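Local coordinates for protein 2,3-bisphosphoglycerate-independent phosphoglycerate mutase (Pyrococcus horikoshii, PDB 2ZKT) that probably interconverts 2-phosphoglycerate and 3-phosphoglycerate in glycolysis, as a metal-binding mutase that needs no bisphosphoglycerate cofactor, at residues B[90-93]-B[94-97]; B[271-274]-B[275-279]; B[333-336]-B[337-340]. One frame throughout, in Å; residues are numbered along the deposited sequence.

Contact 1 of 3, residues B[90-93]-B[94-97]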
loop_
_atom_site.group_PDB
_atom_site.type_symbol
_atom_site.label_atom_id
_atom_site.label_comp_id
_atom_site.label_asym_id
_atom_site.label_seq_id
_atom_site.Cartn_x
_atom_site.Cartn_y
_atom_site.Cartn_z
ATOM N N ASP B 90 -34.858 -1.219 -21.801
ATOM C CA ASP B 90 -35.840 -0.321 -21.190
ATOM C C ASP B 90 -37.081 -1.156 -20.865
ATOM O O ASP B 90 -37.892 -1.468 -21.745
ATOM C CB ASP B 90 -36.196 0.824 -22.152
ATOM C CG ASP B 90 -34.995 1.710 -22.481
ATOM O OD1 ASP B 90 -34.353 2.222 -21.533
ATOM O OD2 ASP B 90 -34.697 1.898 -23.683
ATOM N N LEU B 91 -37.215 -1.521 -19.591
ATOM C CA LEU B 91 -38.331 -2.349 -19.129
ATOM C C LEU B 91 -39.434 -1.590 -18.387
ATOM O O LEU B 91 -39.240 -0.451 -17.930
ATOM C CB LEU B 91 -37.799 -3.466 -18.215
ATOM C CG LEU B 91 -37.008 -4.629 -18.834
ATOM C CD1 LEU B 91 -35.791 -4.108 -19.585
ATOM C CD2 LEU B 91 -36.585 -5.591 -17.725
ATOM N N SER B 92 -40.591 -2.247 -18.271
ATOM C CA SER B 92 -41.756 -1.697 -17.574
ATOM C C SER B 92 -41.815 -2.355 -16.192
ATOM O O SER B 92 -41.462 -3.531 -16.049
ATOM C CB SER B 92 -43.042 -2.022 -18.348
ATOM O OG SER B 92 -42.976 -1.549 -19.684
ATOM N N LYS B 93 -42.269 -1.605 -15.186
ATOM C CA LYS B 93 -42.352 -2.122 -13.816
ATOM C C LYS B 93 -43.182 -3.402 -13.666
ATOM O O LYS B 93 -43.294 -3.946 -12.568
ATOM C CB LYS B 93 -42.899 -1.041 -12.868
ATOM C CG LYS B 93 -41.929 0.117 -12.637
ATOM C CD LYS B 93 -42.470 1.109 -11.615
ATOM C CE LYS B 93 -41.455 2.214 -11.337
ATOM N NZ LYS B 93 -41.071 2.930 -12.588
ATOM N N ASP B 94 -43.758 -3.892 -14.762
ATOM C CA ASP B 94 -44.543 -5.118 -14.688
ATOM C C ASP B 94 -43.805 -6.307 -15.313
ATOM O O ASP B 94 -44.345 -7.418 -15.360
ATOM C CB ASP B 94 -45.906 -4.914 -15.362
ATOM C CG ASP B 94 -45.782 -4.583 -16.837
ATOM O OD1 ASP B 94 -44.716 -4.068 -17.244
ATOM O OD2 ASP B 94 -46.758 -4.828 -17.584
ATOM N N ASP B 95 -42.568 -6.078 -15.776
ATOM C CA ASP B 95 -41.757 -7.144 -16.393
ATOM C C ASP B 95 -40.957 -7.982 -15.383
ATOM O O ASP B 95 -40.618 -7.512 -14.291
ATOM C CB ASP B 95 -40.769 -6.558 -17.419
ATOM C CG ASP B 95 -41.464 -5.945 -18.626
ATOM O OD1 ASP B 95 -42.384 -6.597 -19.158
ATOM O OD2 ASP B 95 -41.087 -4.826 -19.052
ATOM N N LEU B 96 -40.661 -9.226 -15.767
ATOM C CA LEU B 96 -39.884 -10.149 -14.941
ATOM C C LEU B 96 -38.600 -10.525 -15.713
ATOM O O LEU B 96 -38.671 -10.976 -16.861
ATOM C CB LEU B 96 -40.702 -11.411 -14.635
ATOM C CG LEU B 96 -40.046 -12.409 -13.661
ATOM C CD1 LEU B 96 -39.745 -11.721 -12.328
ATOM C CD2 LEU B 96 -40.978 -13.605 -13.447
ATOM N N ALA B 97 -37.435 -10.330 -15.082
ATOM C CA ALA B 97 -36.148 -10.620 -15.722
ATOM C C ALA B 97 -35.347 -11.699 -14.996
ATOM O O ALA B 97 -35.516 -11.915 -13.795
ATOM C CB ALA B 97 -35.329 -9.353 -15.826
#

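Contact 2 of 3, residues B[271-274]-B[275-279]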
loop_
_atom_site.group_PDB
_atom_site.type_symbol
_atom_site.label_atom_id
_atom_site.label_comp_id
_atom_site.label_asym_id
_atom_site.label_seq_id
_atom_site.Cartn_x
_atom_site.Cartn_y
_atom_site.Cartn_z
ATOM N N GLY B 271 -12.711 2.601 -21.790
ATOM C CA GLY B 271 -11.689 1.879 -21.041
ATOM C C GLY B 271 -12.169 1.146 -19.792
ATOM O O GLY B 271 -11.516 0.196 -19.337
ATOM N N ALA B 272 -13.305 1.577 -19.240
ATOM C CA ALA B 272 -13.861 0.959 -18.034
ATOM C C ALA B 272 -14.546 -0.371 -18.377
ATOM O O ALA B 272 -15.594 -0.394 -19.027
ATOM C CB ALA B 272 -14.853 1.923 -17.365
ATOM N N THR B 273 -13.954 -1.474 -17.918
ATOM C CA THR B 273 -14.484 -2.819 -18.219
ATOM C C THR B 273 -14.962 -3.588 -16.972
ATOM O O THR B 273 -15.586 -4.642 -17.059
ATOM C CB THR B 273 -13.417 -3.660 -18.937
ATOM O OG1 THR B 273 -12.280 -3.833 -18.075
ATOM C CG2 THR B 273 -12.974 -2.971 -20.233
ATOM N N GLY B 274 -14.605 -3.064 -15.785
ATOM C CA GLY B 274 -14.966 -3.772 -14.556
ATOM C C GLY B 274 -14.077 -5.005 -14.340
ATOM O O GLY B 274 -14.394 -5.932 -13.598
ATOM N N GLU B 275 -12.942 -5.019 -15.075
ATOM C CA GLU B 275 -11.988 -6.113 -14.947
ATOM C C GLU B 275 -10.572 -5.569 -14.717
ATOM O O GLU B 275 -10.316 -4.377 -14.837
ATOM C CB GLU B 275 -12.023 -6.943 -16.241
ATOM C CG GLU B 275 -13.397 -7.575 -16.500
ATOM C CD GLU B 275 -13.314 -8.548 -17.665
ATOM O OE1 GLU B 275 -12.968 -8.135 -18.759
ATOM O OE2 GLU B 275 -13.671 -9.712 -17.480
ATOM N N TYR B 276 -9.643 -6.472 -14.393
ATOM C CA TYR B 276 -8.257 -6.088 -14.115
ATOM C C TYR B 276 -7.647 -5.108 -15.121
ATOM O O TYR B 276 -6.773 -4.311 -14.756
ATOM C CB TYR B 276 -7.361 -7.334 -14.025
ATOM C CG TYR B 276 -7.798 -8.340 -12.976
ATOM C CD1 TYR B 276 -8.099 -7.934 -11.668
ATOM C CD2 TYR B 276 -7.888 -9.705 -13.281
ATOM C CE1 TYR B 276 -8.476 -8.864 -10.689
ATOM C CE2 TYR B 276 -8.263 -10.645 -12.311
ATOM C CZ TYR B 276 -8.555 -10.219 -11.015
ATOM O OH TYR B 276 -8.904 -11.148 -10.053
ATOM N N ASN B 277 -8.105 -5.158 -16.375
ATOM C CA ASN B 277 -7.561 -4.277 -17.416
ATOM C C ASN B 277 -8.305 -2.929 -17.546
ATOM O O ASN B 277 -8.101 -2.160 -18.484
ATOM C CB ASN B 277 -7.558 -5.029 -18.756
ATOM C CG ASN B 277 -8.967 -5.398 -19.176
ATOM O OD1 ASN B 277 -9.507 -6.428 -18.782
ATOM N ND2 ASN B 277 -9.608 -4.484 -19.930
ATOM N N THR B 278 -9.196 -2.670 -16.573
ATOM C CA THR B 278 -9.974 -1.427 -16.568
ATOM C C THR B 278 -9.082 -0.170 -16.552
ATOM O O THR B 278 -7.950 -0.181 -16.091
ATOM C CB THR B 278 -10.854 -1.435 -15.309
ATOM O OG1 THR B 278 -11.783 -2.514 -15.396
ATOM C CG2 THR B 278 -11.623 -0.115 -15.185
ATOM N N ASN B 279 -9.635 0.941 -17.094
ATOM C CA ASN B 279 -8.961 2.238 -16.966
ATOM C C ASN B 279 -9.546 3.044 -15.794
ATOM O O ASN B 279 -10.530 3.768 -15.924
ATOM C CB ASN B 279 -9.156 3.014 -18.276
ATOM C CG ASN B 279 -8.108 4.098 -18.409
ATOM O OD1 ASN B 279 -7.909 4.919 -17.514
ATOM N ND2 ASN B 279 -7.485 4.151 -19.597
#

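Contact 3 of 3, residues B[333-336]-B[337-340]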
loop_
_atom_site.group_PDB
_atom_site.type_symbol
_atom_site.label_atom_id
_atom_site.label_comp_id
_atom_site.label_asym_id
_atom_site.label_seq_id
_atom_site.Cartn_x
_atom_site.Cartn_y
_atom_site.Cartn_z
ATOM N N HIS B 333 -8.249 17.561 -8.218
ATOM C CA HIS B 333 -9.129 18.385 -9.050
ATOM C C HIS B 333 -10.430 18.806 -8.376
ATOM O O HIS B 333 -11.331 19.317 -9.046
ATOM C CB HIS B 333 -9.457 17.642 -10.350
ATOM C CG HIS B 333 -8.253 17.355 -11.197
ATOM N ND1 HIS B 333 -7.714 16.087 -11.329
ATOM C CD2 HIS B 333 -7.499 18.166 -11.986
ATOM C CE1 HIS B 333 -6.682 16.130 -12.160
ATOM N NE2 HIS B 333 -6.530 17.380 -12.573
ATOM N N VAL B 334 -10.540 18.599 -7.064
ATOM C CA VAL B 334 -11.764 18.985 -6.354
ATOM C C VAL B 334 -11.464 19.677 -5.030
ATOM O O VAL B 334 -10.425 19.436 -4.408
ATOM C CB VAL B 334 -12.677 17.757 -6.057
ATOM C CG1 VAL B 334 -12.942 16.982 -7.340
ATOM C CG2 VAL B 334 -12.031 16.859 -4.995
ATOM N N ASP B 335 -12.385 20.545 -4.613
ATOM C CA ASP B 335 -12.256 21.273 -3.354
ATOM C C ASP B 335 -13.103 20.518 -2.321
ATOM O O ASP B 335 -14.316 20.335 -2.512
ATOM C CB ASP B 335 -12.765 22.715 -3.539
ATOM C CG ASP B 335 -12.748 23.525 -2.246
ATOM O OD1 ASP B 335 -11.833 23.337 -1.415
ATOM O OD2 ASP B 335 -13.654 24.369 -2.069
ATOM N N LEU B 336 -12.468 20.060 -1.240
ATOM C CA LEU B 336 -13.199 19.281 -0.246
ATOM C C LEU B 336 -14.207 20.117 0.573
ATOM O O LEU B 336 -15.089 19.590 1.239
ATOM C CB LEU B 336 -12.176 18.620 0.677
ATOM C CG LEU B 336 -11.453 17.463 -0.022
ATOM C CD1 LEU B 336 -10.421 16.783 0.883
ATOM C CD2 LEU B 336 -12.419 16.361 -0.478
ATOM N N GLU B 337 -14.036 21.455 0.549
ATOM C CA GLU B 337 -15.034 22.294 1.215
ATOM C C GLU B 337 -16.349 22.326 0.419
ATOM O O GLU B 337 -17.415 22.667 0.926
ATOM C CB GLU B 337 -14.455 23.705 1.377
ATOM C CG GLU B 337 -15.480 24.721 1.900
ATOM C CD GLU B 337 -16.176 24.178 3.133
ATOM O OE1 GLU B 337 -15.493 23.798 4.077
ATOM O OE2 GLU B 337 -17.411 24.207 3.163
ATOM N N GLU B 338 -16.240 21.981 -0.886
ATOM C CA GLU B 338 -17.425 21.968 -1.750
ATOM C C GLU B 338 -17.936 20.537 -2.007
ATOM O O GLU B 338 -19.077 20.314 -2.396
ATOM C CB GLU B 338 -17.045 22.626 -3.086
ATOM C CG GLU B 338 -16.575 24.078 -2.926
ATOM C CD GLU B 338 -16.203 24.634 -4.286
ATOM O OE1 GLU B 338 -15.282 24.111 -4.902
ATOM O OE2 GLU B 338 -16.832 25.609 -4.710
ATOM N N VAL B 339 -17.075 19.543 -1.810
ATOM C CA VAL B 339 -17.443 18.159 -2.082
ATOM C C VAL B 339 -17.212 17.264 -0.872
ATOM O O VAL B 339 -16.109 17.202 -0.317
ATOM C CB VAL B 339 -16.622 17.595 -3.289
ATOM C CG1 VAL B 339 -17.099 16.208 -3.649
ATOM C CG2 VAL B 339 -16.759 18.516 -4.488
ATOM N N VAL B 340 -18.272 16.575 -0.461
ATOM C CA VAL B 340 -18.194 15.653 0.661
ATOM C C VAL B 340 -17.868 14.294 0.061
ATOM O O VAL B 340 -18.625 13.780 -0.767
ATOM C CB VAL B 340 -19.531 15.573 1.391
ATOM C CG1 VAL B 340 -19.444 14.546 2.515
ATOM C CG2 VAL B 340 -19.901 16.958 1.926
#

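Contact 1 of 3, residues B[90-93]-B[94-97]
The backbone amide of S92 meets the carboxylate of D95 in a short, nearly straight hydrogen bond, N to OD2 2.7 Å with an angle of 165° at the hydrogen. The amide reaches OD2 from its anti side and lies 28° out of the carboxylate plane. A second bond runs the other way between the same two residues: D95 N donates to S92 O at 2.8 Å, from above the carbonyl plane. D95 is thus donor through its backbone and acceptor through its side chain; the bond to OD2 helps to hold the carboxylate's rotation, while the other holds the main chain. The first torsion makes this possible, because CG stands beside the backbone N (chi1 -66°) and so reaches back to S92.

The backbone bond closes a type I beta turn from S92 to D95, with K93 and D94 at its corners, which feeds the chain into strand 96-103. That strand belongs to an antiparallel four-stranded sheet, where backbone bonds tie L96 to N166 and A97 to G229, one on each neighbouring strand or its end. K93, whose side chain sets out away from residues 94-97, makes a cation-pi contact with Y231.

L91 comes to D95 at a slant, its CB 3.7 Å from OD2, so that an aliphatic flank borders the acceptor oxygen of the short bond. Further out, L91 CD2 touches A97 CB at 4.4 Å, a loose apolar contact between the residues leading into and out of the turn. Both residues also lean on A84 of helix 80-86. D95 is buried, and its other oxygen, OD1, lies close to OD2 of D167; such a pair of acids would probably raise the proton affinity of at least one of them.

Contact 2 of 3, residues B[271-274]-B[275-279]
A compact polar loop contact, centred on the hydroxyl of T278, folds residues 271-274 against 275-279 in the connection between strand 265-267 and helix 280-291. T273 OG1 donates a hydrogen bond to T278 OG1 at 3.0 Å, the two threonine side chains sliding past each other in opposite directions. T273 N adds a weak bond of 3.5 Å to T278 OG1. The T278 hydroxyl in turn donates to the carbonyl of E275, although the modelled length is very short and its exact value is doubtful. T278 N also binds E275 O, at 2.7 Å, and closes a type I beta turn from E275 to T278. With the T278 CG2 methyl anti to its backbone N and OG1 beside that N (chi1 -64°), the hydroxyl faces into the loop while CG2 rests 3.8 Å from A272 CA. A valine here would probably leave the T273 hydroxyl without its acceptor and allow that side chain to turn away from the loop.

The amide of N277 crosses T273 at about a right angle, its ND2 3.7 Å from T273 CG2. At the base of the loop N279 N donates to G271 O at 3.0 Å, from well above the carbonyl plane, and T278 CA makes a CH...O contact with the same oxygen. G271 has a positive phi (106°), and a CB on it would collide with that of N279.

N279 is the N-cap of helix 280-291, where its OD1 weakly binds A282 N. A272 and T278 lean on K283 of the same helix, whereas Y276 points away from residues 271-274 and packs against helices 303-309 and 313-331.

Contact 3 of 3, residues B[333-336]-B[337-340]
D335 turns its side chain along the bend toward E337 and E338, with CG anti to the backbone N (chi1 176°). Its CB lies 3.2 Å from E338 OE1. Beyond it, CG is 3.7 Å from E337 N. OD1 faces E337, receiving its N in a long, weak hydrogen bond of 3.5 Å, straight at 162°. OD2 touches both neighbours: it meets E337 CB, and it lies 3.1 Å from E338 CG and 3.3 Å from E338 OE1. The side chains of D335 and E338 cross at about a right angle, their carboxylate planes 53° apart; the nearness of like charges would probably raise the proton affinity of one of the two.

The main-chain oxygen of D335 is gripped twice. E338 N donates to it at 3.0 Å from above the carbonyl plane, and V339 N, also at 3.0 Å, does so in that plane. V339 CG2 lies against the same oxygen and reaches V334 CB at 4.4 Å, a loose apolar contact. E337 swings outward to a salt bridge with R5.

Side-chain oxygen to the second residue on, main-chain oxygen to the third and fourth: this pattern is that of an Asx motif, its side-chain bond weak, here turning the chain after helix 313-331 into strand 339-344 of the mixed sheet.

Along the chain the contacts follow one another in series, and none touches another. Contact 1 stands apart: it opens strand 96-103 of the antiparallel sheet, its centre 29 Å from that of contact 2 and 38 Å from that of contact 3. Contacts 2 and 3 both belong to the region built on the mixed sheet, with centres 26 Å apart. They share helix 280-291, which contact 2 caps at its start and on whose L291 V334 of contact 3 rests. G274 of contact 2 is about 11 Å from a bound zinc ion, and the side chain of L336 of contact 3 about 12 Å from a bound calcium ion; strand 339-344 leads on to the zinc ligands D346 and H347.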